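Local coordinates for protein beta-galactosidase (Bacillus circulans subsp. alkalophilus, PDB 3TTY) that hydrolyses beta-galactosidic bonds, releasing galactose from beta-D-galactosides in a pocket of its TIM-barrel domain, at residues 312-317 / 353-358; 342-347 / 359-364. All blocks are in the same frame, centred on the assembly; numbering follows the deposited sequence.

Contact 1. Residues 312-317 / 353-358; sequences VQNWQP and ACEKYH. With GLA (alpha-D-galactopyranose), chain H.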
loop_
_atom_site.group_PDB
_atom_site.type_symbol
_atom_site.label_atom_id
_atom_site.label_comp_id
_atom_site.label_asym_id
_atom_site.label_seq_id
_atom_site.Cartn_x
_atom_site.Cartn_y
_atom_site.Cartn_z
ATOM N N VAL A 312 17.709 0.470 23.010
ATOM C CA VAL A 312 16.688 0.455 21.959
ATOM C C VAL A 312 17.102 1.253 20.716
ATOM O O VAL A 312 18.048 2.035 20.754
ATOM C CB VAL A 312 15.349 1.008 22.473
ATOM C CG1 VAL A 312 14.843 0.159 23.636
ATOM C CG2 VAL A 312 15.496 2.461 22.883
ATOM N N GLN A 313 16.387 1.044 19.617
ATOM C CA GLN A 313 16.565 1.855 18.422
ATOM C C GLN A 313 15.204 2.404 18.004
ATOM O O GLN A 313 14.251 1.653 17.805
ATOM C CB GLN A 313 17.185 1.048 17.273
ATOM C CG GLN A 313 17.380 1.882 15.974
ATOM C CD GLN A 313 17.711 1.017 14.755
ATOM O OE1 GLN A 313 18.315 1.488 13.784
ATOM N NE2 GLN A 313 17.320 -0.248 14.806
ATOM N N ASN A 314 15.118 3.720 17.882
ATOM C CA ASN A 314 13.857 4.373 17.610
ATOM C C ASN A 314 13.273 3.961 16.266
ATOM O O ASN A 314 12.057 3.913 16.115
ATOM C CB ASN A 314 14.048 5.875 17.634
ATOM C CG ASN A 314 15.032 6.337 16.588
ATOM O OD1 ASN A 314 16.228 6.065 16.687
ATOM N ND2 ASN A 314 14.538 7.052 15.583
ATOM N N TRP A 315 14.145 3.654 15.303
ATOM C CA TRP A 315 13.717 3.338 13.939
ATOM C C TRP A 315 12.974 2.011 13.792
ATOM O O TRP A 315 12.253 1.818 12.831
ATOM C CB TRP A 315 14.903 3.395 12.965
ATOM C CG TRP A 315 15.543 4.759 12.927
ATOM C CD1 TRP A 315 16.699 5.149 13.558
ATOM C CD2 TRP A 315 15.042 5.921 12.256
ATOM N NE1 TRP A 315 16.949 6.482 13.308
ATOM C CE2 TRP A 315 15.952 6.976 12.506
ATOM C CE3 TRP A 315 13.915 6.174 11.460
ATOM C CZ2 TRP A 315 15.769 8.259 11.984
ATOM C CZ3 TRP A 315 13.739 7.449 10.941
ATOM C CH2 TRP A 315 14.659 8.475 11.207
ATOM N N GLN A 316 13.135 1.099 14.741
ATOM C CA GLN A 316 12.440 -0.177 14.644
ATOM C C GLN A 316 10.940 0.017 14.916
ATOM O O GLN A 316 10.548 0.830 15.745
ATOM C CB GLN A 316 13.066 -1.222 15.579
ATOM C CG GLN A 316 14.530 -1.502 15.270
ATOM C CD GLN A 316 15.228 -2.386 16.301
ATOM O OE1 GLN A 316 16.455 -2.546 16.264
ATOM N NE2 GLN A 316 14.458 -2.967 17.215
ATOM N N PRO A 317 10.099 -0.730 14.195
ATOM C CA PRO A 317 8.644 -0.640 14.369
ATOM C C PRO A 317 8.292 -0.741 15.845
ATOM O O PRO A 317 7.457 0.009 16.354
ATOM C CB PRO A 317 8.124 -1.876 13.630
ATOM C CG PRO A 317 9.217 -2.247 12.658
ATOM C CD PRO A 317 10.508 -1.792 13.254
ATOM N N ALA A 353 14.189 16.218 18.433
ATOM C CA ALA A 353 13.804 15.655 17.109
ATOM C C ALA A 353 13.759 14.101 17.058
ATOM O O ALA A 353 13.550 13.444 18.087
ATOM C CB ALA A 353 14.730 16.203 15.985
ATOM N N CYS A 354 13.992 13.512 15.879
ATOM C CA CYS A 354 13.570 12.107 15.627
ATOM C C CYS A 354 14.312 10.986 16.360
ATOM O O CYS A 354 13.813 9.862 16.444
ATOM C CB CYS A 354 13.460 11.785 14.116
ATOM S SG CYS A 354 15.039 11.499 13.249
ATOM N N GLU A 355 15.491 11.271 16.897
ATOM C CA GLU A 355 16.238 10.213 17.570
ATOM C C GLU A 355 16.237 10.275 19.112
ATOM O O GLU A 355 16.927 9.506 19.771
ATOM C CB GLU A 355 17.647 10.071 16.954
ATOM C CG GLU A 355 17.565 9.519 15.508
ATOM C CD GLU A 355 18.919 9.255 14.846
ATOM O OE1 GLU A 355 18.973 8.399 13.926
ATOM O OE2 GLU A 355 19.918 9.911 15.217
ATOM N N LYS A 356 15.423 11.151 19.692
ATOM C CA LYS A 356 15.420 11.284 21.149
ATOM C C LYS A 356 15.066 9.988 21.892
ATOM O O LYS A 356 15.361 9.871 23.084
ATOM C CB LYS A 356 14.505 12.416 21.588
ATOM C CG LYS A 356 13.052 12.260 21.138
ATOM C CD LYS A 356 12.300 13.574 21.337
ATOM C CE LYS A 356 10.845 13.448 20.937
ATOM N NZ LYS A 356 10.638 13.686 19.494
ATOM N N TYR A 357 14.429 9.029 21.206
ATOM C CA TYR A 357 14.095 7.740 21.819
ATOM C C TYR A 357 14.987 6.649 21.262
ATOM O O TYR A 357 14.690 5.464 21.380
ATOM C CB TYR A 357 12.588 7.401 21.706
ATOM C CG TYR A 357 11.797 8.543 22.238
ATOM C CD1 TYR A 357 12.185 9.160 23.419
ATOM C CD2 TYR A 357 10.739 9.087 21.529
ATOM C CE1 TYR A 357 11.522 10.255 23.897
ATOM C CE2 TYR A 357 10.067 10.185 22.008
ATOM C CZ TYR A 357 10.465 10.768 23.197
ATOM O OH TYR A 357 9.817 11.882 23.689
ATOM N N HIS A 358 16.090 7.069 20.651
ATOM C CA HIS A 358 17.213 6.169 20.420
ATOM C C HIS A 358 18.022 6.025 21.719
ATOM O O HIS A 358 18.263 7.007 22.433
ATOM C CB HIS A 358 18.114 6.667 19.279
ATOM C CG HIS A 358 19.006 5.604 18.707
ATOM N ND1 HIS A 358 20.098 5.102 19.385
ATOM C CD2 HIS A 358 18.962 4.941 17.526
ATOM C CE1 HIS A 358 20.688 4.177 18.647
ATOM N NE2 HIS A 358 20.015 4.056 17.517
HETATM C C1 GLA H . 22.659 5.103 11.584
HETATM C C2 GLA H . 23.321 6.504 11.580
HETATM C C3 GLA H . 23.391 7.139 12.980
HETATM C C4 GLA H . 22.015 7.011 13.616
HETATM C C5 GLA H . 21.575 5.544 13.591
HETATM C C6 GLA H . 20.223 5.430 14.306
HETATM O O1 GLA H . 23.436 4.051 12.182
HETATM O O2 GLA H . 24.632 6.428 11.043
HETATM O O3 GLA H . 23.738 8.534 12.920
HETATM O O4 GLA H . 21.129 7.785 12.817
HETATM O O5 GLA H . 21.395 5.130 12.232
HETATM O O6 GLA H . 19.960 4.063 14.649
#
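Trp315 and Glu355 join two loops in a buried, polar contact in the wall of the galactose site of the TIM barrel. The loops follow the last two barrel strands, 303-307 and 339-344. One indole-carboxylate hydrogen bond carries the contact: Trp315 NE1 donates to Glu355 OE1 at 2.9 Å with an N-H...O angle of 161°. The oxygen lies in the indole plane and accepts through its anti lone pair, while the carboxylate is turned 74° from the ring. With CG beside the backbone N and the chain then extended (chi2 -176°), Glu355 carries its carboxylate to the indole edge. The same Glu355 OE1 accepts galactose O4 at 2.5 Å, so tryptophan and sugar share one oxygen; Arg111 adds a long, weak ion pair.

Beyond that bond, Cys354 SG approaches the indole obliquely, 3.6 Å from Trp315 CZ2, in a sulfur-aromatic contact. Asn314 fills the middle of the interface. Asn314 ND2 lies 3.0 Å from Cys354 O at too poor an angle to count as a hydrogen bond, and bonds instead to Ser415 of the second subunit, which places the contact at the subunit boundary. Asn314 OD1, which has no hydrogen-bond partner in the model, sits in the plane of the His358 imidazole, 3.1 Å from His358 CD2.

Around galactose O6 both segments converge with weak bonds. His358 NE2 donates to galactose O6 at 2.9 Å, and the same O6 donates to Gln313 OE1 at 3.2 Å. Gln313 is itself steadied by its own turn, Gln313 NE2 reaching Gln316 OE1 at 2.9 Å.

Contact 2. Residues 342-347 / 359-364; sequences VMFFQL and GAVIEH. With GLA (alpha-D-galactopyranose), chain H.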
loop_
_atom_site.group_PDB
_atom_site.type_symbol
_atom_site.label_atom_id
_atom_site.label_comp_id
_atom_site.label_asym_id
_atom_site.label_seq_id
_atom_site.Cartn_x
_atom_site.Cartn_y
_atom_site.Cartn_z
ATOM N N VAL A 342 34.347 -1.864 19.363
ATOM C CA VAL A 342 32.905 -1.833 19.591
ATOM C C VAL A 342 32.451 -0.433 19.997
ATOM O O VAL A 342 32.800 0.082 21.062
ATOM C CB VAL A 342 32.368 -2.963 20.537
ATOM C CG1 VAL A 342 33.413 -4.035 20.783
ATOM C CG2 VAL A 342 31.825 -2.400 21.813
ATOM N N MET A 343 31.686 0.189 19.111
ATOM C CA MET A 343 31.286 1.569 19.289
ATOM C C MET A 343 29.782 1.727 19.087
ATOM O O MET A 343 29.150 0.930 18.384
ATOM C CB MET A 343 32.098 2.454 18.356
ATOM C CG MET A 343 33.580 2.345 18.646
ATOM S SD MET A 343 34.699 2.882 17.342
ATOM C CE MET A 343 34.240 4.603 17.102
ATOM N N PHE A 344 29.218 2.743 19.733
ATOM C CA PHE A 344 27.773 2.927 19.809
ATOM C C PHE A 344 27.308 4.146 19.036
ATOM O O PHE A 344 28.058 5.120 18.867
ATOM C CB PHE A 344 27.339 3.191 21.273
ATOM C CG PHE A 344 27.591 2.047 22.220
ATOM C CD1 PHE A 344 26.828 0.885 22.149
ATOM C CD2 PHE A 344 28.567 2.154 23.208
ATOM C CE1 PHE A 344 27.045 -0.170 23.021
ATOM C CE2 PHE A 344 28.799 1.102 24.094
ATOM C CZ PHE A 344 28.035 -0.064 24.000
ATOM N N PHE A 345 26.049 4.112 18.609
ATOM C CA PHE A 345 25.276 5.345 18.559
ATOM C C PHE A 345 24.287 5.275 19.725
ATOM O O PHE A 345 23.573 4.280 19.851
ATOM C CB PHE A 345 24.510 5.511 17.244
ATOM C CG PHE A 345 23.806 6.840 17.129
ATOM C CD1 PHE A 345 24.439 7.930 16.540
ATOM C CD2 PHE A 345 22.532 7.014 17.645
ATOM C CE1 PHE A 345 23.808 9.169 16.449
ATOM C CE2 PHE A 345 21.887 8.250 17.561
ATOM C CZ PHE A 345 22.529 9.327 16.961
ATOM N N GLN A 346 24.260 6.273 20.611
ATOM C CA GLN A 346 25.284 7.301 20.746
ATOM C C GLN A 346 25.629 7.384 22.238
ATOM O O GLN A 346 25.036 6.678 23.051
ATOM C CB GLN A 346 24.794 8.655 20.223
ATOM C CG GLN A 346 23.460 9.133 20.813
ATOM C CD GLN A 346 23.078 10.537 20.335
ATOM O OE1 GLN A 346 23.931 11.413 20.232
ATOM N NE2 GLN A 346 21.787 10.749 20.039
ATOM N N LEU A 347 26.577 8.244 22.603
ATOM C CA LEU A 347 27.042 8.301 23.988
ATOM C C LEU A 347 26.069 9.015 24.953
ATOM O O LEU A 347 25.999 8.676 26.136
ATOM C CB LEU A 347 28.457 8.885 24.059
ATOM C CG LEU A 347 29.506 8.080 23.295
ATOM C CD1 LEU A 347 30.914 8.498 23.673
ATOM C CD2 LEU A 347 29.299 6.583 23.560
ATOM N N GLY A 359 18.420 4.795 22.020
ATOM C CA GLY A 359 19.226 4.501 23.193
ATOM C C GLY A 359 20.597 5.153 23.170
ATOM O O GLY A 359 21.143 5.471 22.103
ATOM N N ALA A 360 21.153 5.361 24.359
ATOM C CA ALA A 360 22.501 5.898 24.499
ATOM C C ALA A 360 23.103 5.383 25.797
ATOM O O ALA A 360 22.397 4.841 26.644
ATOM C CB ALA A 360 22.481 7.416 24.487
ATOM N N VAL A 361 24.412 5.541 25.951
ATOM C CA VAL A 361 25.068 5.152 27.192
ATOM C C VAL A 361 24.562 6.008 28.356
ATOM O O VAL A 361 24.196 5.485 29.405
ATOM C CB VAL A 361 26.576 5.259 27.065
ATOM C CG1 VAL A 361 27.239 5.027 28.417
ATOM C CG2 VAL A 361 27.066 4.251 26.017
ATOM N N ILE A 362 24.522 7.323 28.152
ATOM C CA ILE A 362 23.915 8.243 29.110
ATOM C C ILE A 362 22.560 8.725 28.577
ATOM O O ILE A 362 22.464 9.256 27.460
ATOM C CB ILE A 362 24.799 9.471 29.340
ATOM C CG1 ILE A 362 26.192 9.046 29.806
ATOM C CG2 ILE A 362 24.133 10.428 30.330
ATOM C CD1 ILE A 362 27.199 10.178 29.752
ATOM N N GLU A 363 21.512 8.557 29.377
ATOM C CA GLU A 363 20.168 8.764 28.855
ATOM C C GLU A 363 19.455 9.945 29.508
ATOM O O GLU A 363 20.120 10.812 30.075
ATOM C CB GLU A 363 19.399 7.438 28.828
ATOM C CG GLU A 363 20.119 6.464 27.873
ATOM C CD GLU A 363 19.441 5.115 27.682
ATOM O OE1 GLU A 363 18.960 4.843 26.558
ATOM O OE2 GLU A 363 19.439 4.299 28.633
ATOM N N HIS A 364 18.136 10.038 29.367
ATOM C CA HIS A 364 17.453 11.272 29.756
ATOM C C HIS A 364 17.516 11.550 31.259
ATOM O O HIS A 364 17.486 12.704 31.669
ATOM C CB HIS A 364 16.009 11.321 29.228
ATOM C CG HIS A 364 15.920 11.397 27.731
ATOM N ND1 HIS A 364 14.954 10.734 27.005
ATOM C CD2 HIS A 364 16.691 12.044 26.825
ATOM C CE1 HIS A 364 15.130 10.971 25.719
ATOM N NE2 HIS A 364 16.177 11.767 25.582
HETATM C C1 GLA H . 22.659 5.103 11.584
HETATM C C2 GLA H . 23.321 6.504 11.580
HETATM C C3 GLA H . 23.391 7.139 12.980
HETATM C C4 GLA H . 22.015 7.011 13.616
HETATM C C5 GLA H . 21.575 5.544 13.591
HETATM C C6 GLA H . 20.223 5.430 14.306
HETATM O O1 GLA H . 23.436 4.051 12.182
HETATM O O2 GLA H . 24.632 6.428 11.043
HETATM O O3 GLA H . 23.738 8.534 12.920
HETATM O O4 GLA H . 21.129 7.785 12.817
HETATM O O5 GLA H . 21.395 5.130 12.232
HETATM O O6 GLA H . 19.960 4.063 14.649
#
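Gln346 and Leu347 offer successive backbone carbonyls to the successive amides of Val361 and Ile362, tying the exit of the last barrel strand to a later part of the loop that follows it. Val361 N donates to Gln346 O at 3.2 Å (148° at the hydrogen), in the carbonyl plane. Ile362 N reaches Leu347 O at 2.8 Å and 162°, tilted from that carbonyl's plane. Gln346 O has a second, weaker visitor: Ala360 CA lies 3.0 Å from it in a C-H...O contact.

The amide of Ala360 turns within its own segment, Ala360 N donating to Glu363 OE1 at 3.1 Å from above the carboxylate plane. That oxygen also takes a salt bridge from Arg349, so one carboxylate serves a loop amide and a guanidinium group. Gln346 OE1 is hydrogen-bonded to Asn16, just beyond the end of the first barrel strand, 10-14.

Apolar groups close the interface: Val361 CG2 meets Phe344 CD2 at 3.8 Å and Leu347 CD2 at 4.1 Å. Helix 371-386 packs against Phe344 and Val361, and helix 22-35 against Leu347 and Ile362.

On the pocket side, galactose C4 sits over the centre of the Phe345 ring, 3.8 Å above its plane. Gln346 CB backs the opposite face of that ring, brought there along a chain that passes through a cis peptide between the two residues. The contact thus holds its loop by main-chain bonds while its side chains pack apolar groups, a chemistry consistent with fixing the backbone beneath a sugar-facing aromatic ring.

In the fold
Both contacts are buried, and both touch the galactose, but they draw on the fold differently. Contact 1 joins the loops after strands 303-307 and 339-344 through side chains, and its touching residues border the second subunit, which in contact 2 is reached through His364. Contact 2 brings the second of those loops back to its own strand through main-chain bonds and apolar packing against helices 22-35 and 371-386. Their segments alternate along the chain and follow directly at His358 and Gly359. A probable hydrogen bond from Gly359 N to Val312 O, 3.1 Å, links them, and the rings of His358 and Phe345 meet edge-to-face. Contact 1 offers the sugar polar groups; contact 2 offers a ring face.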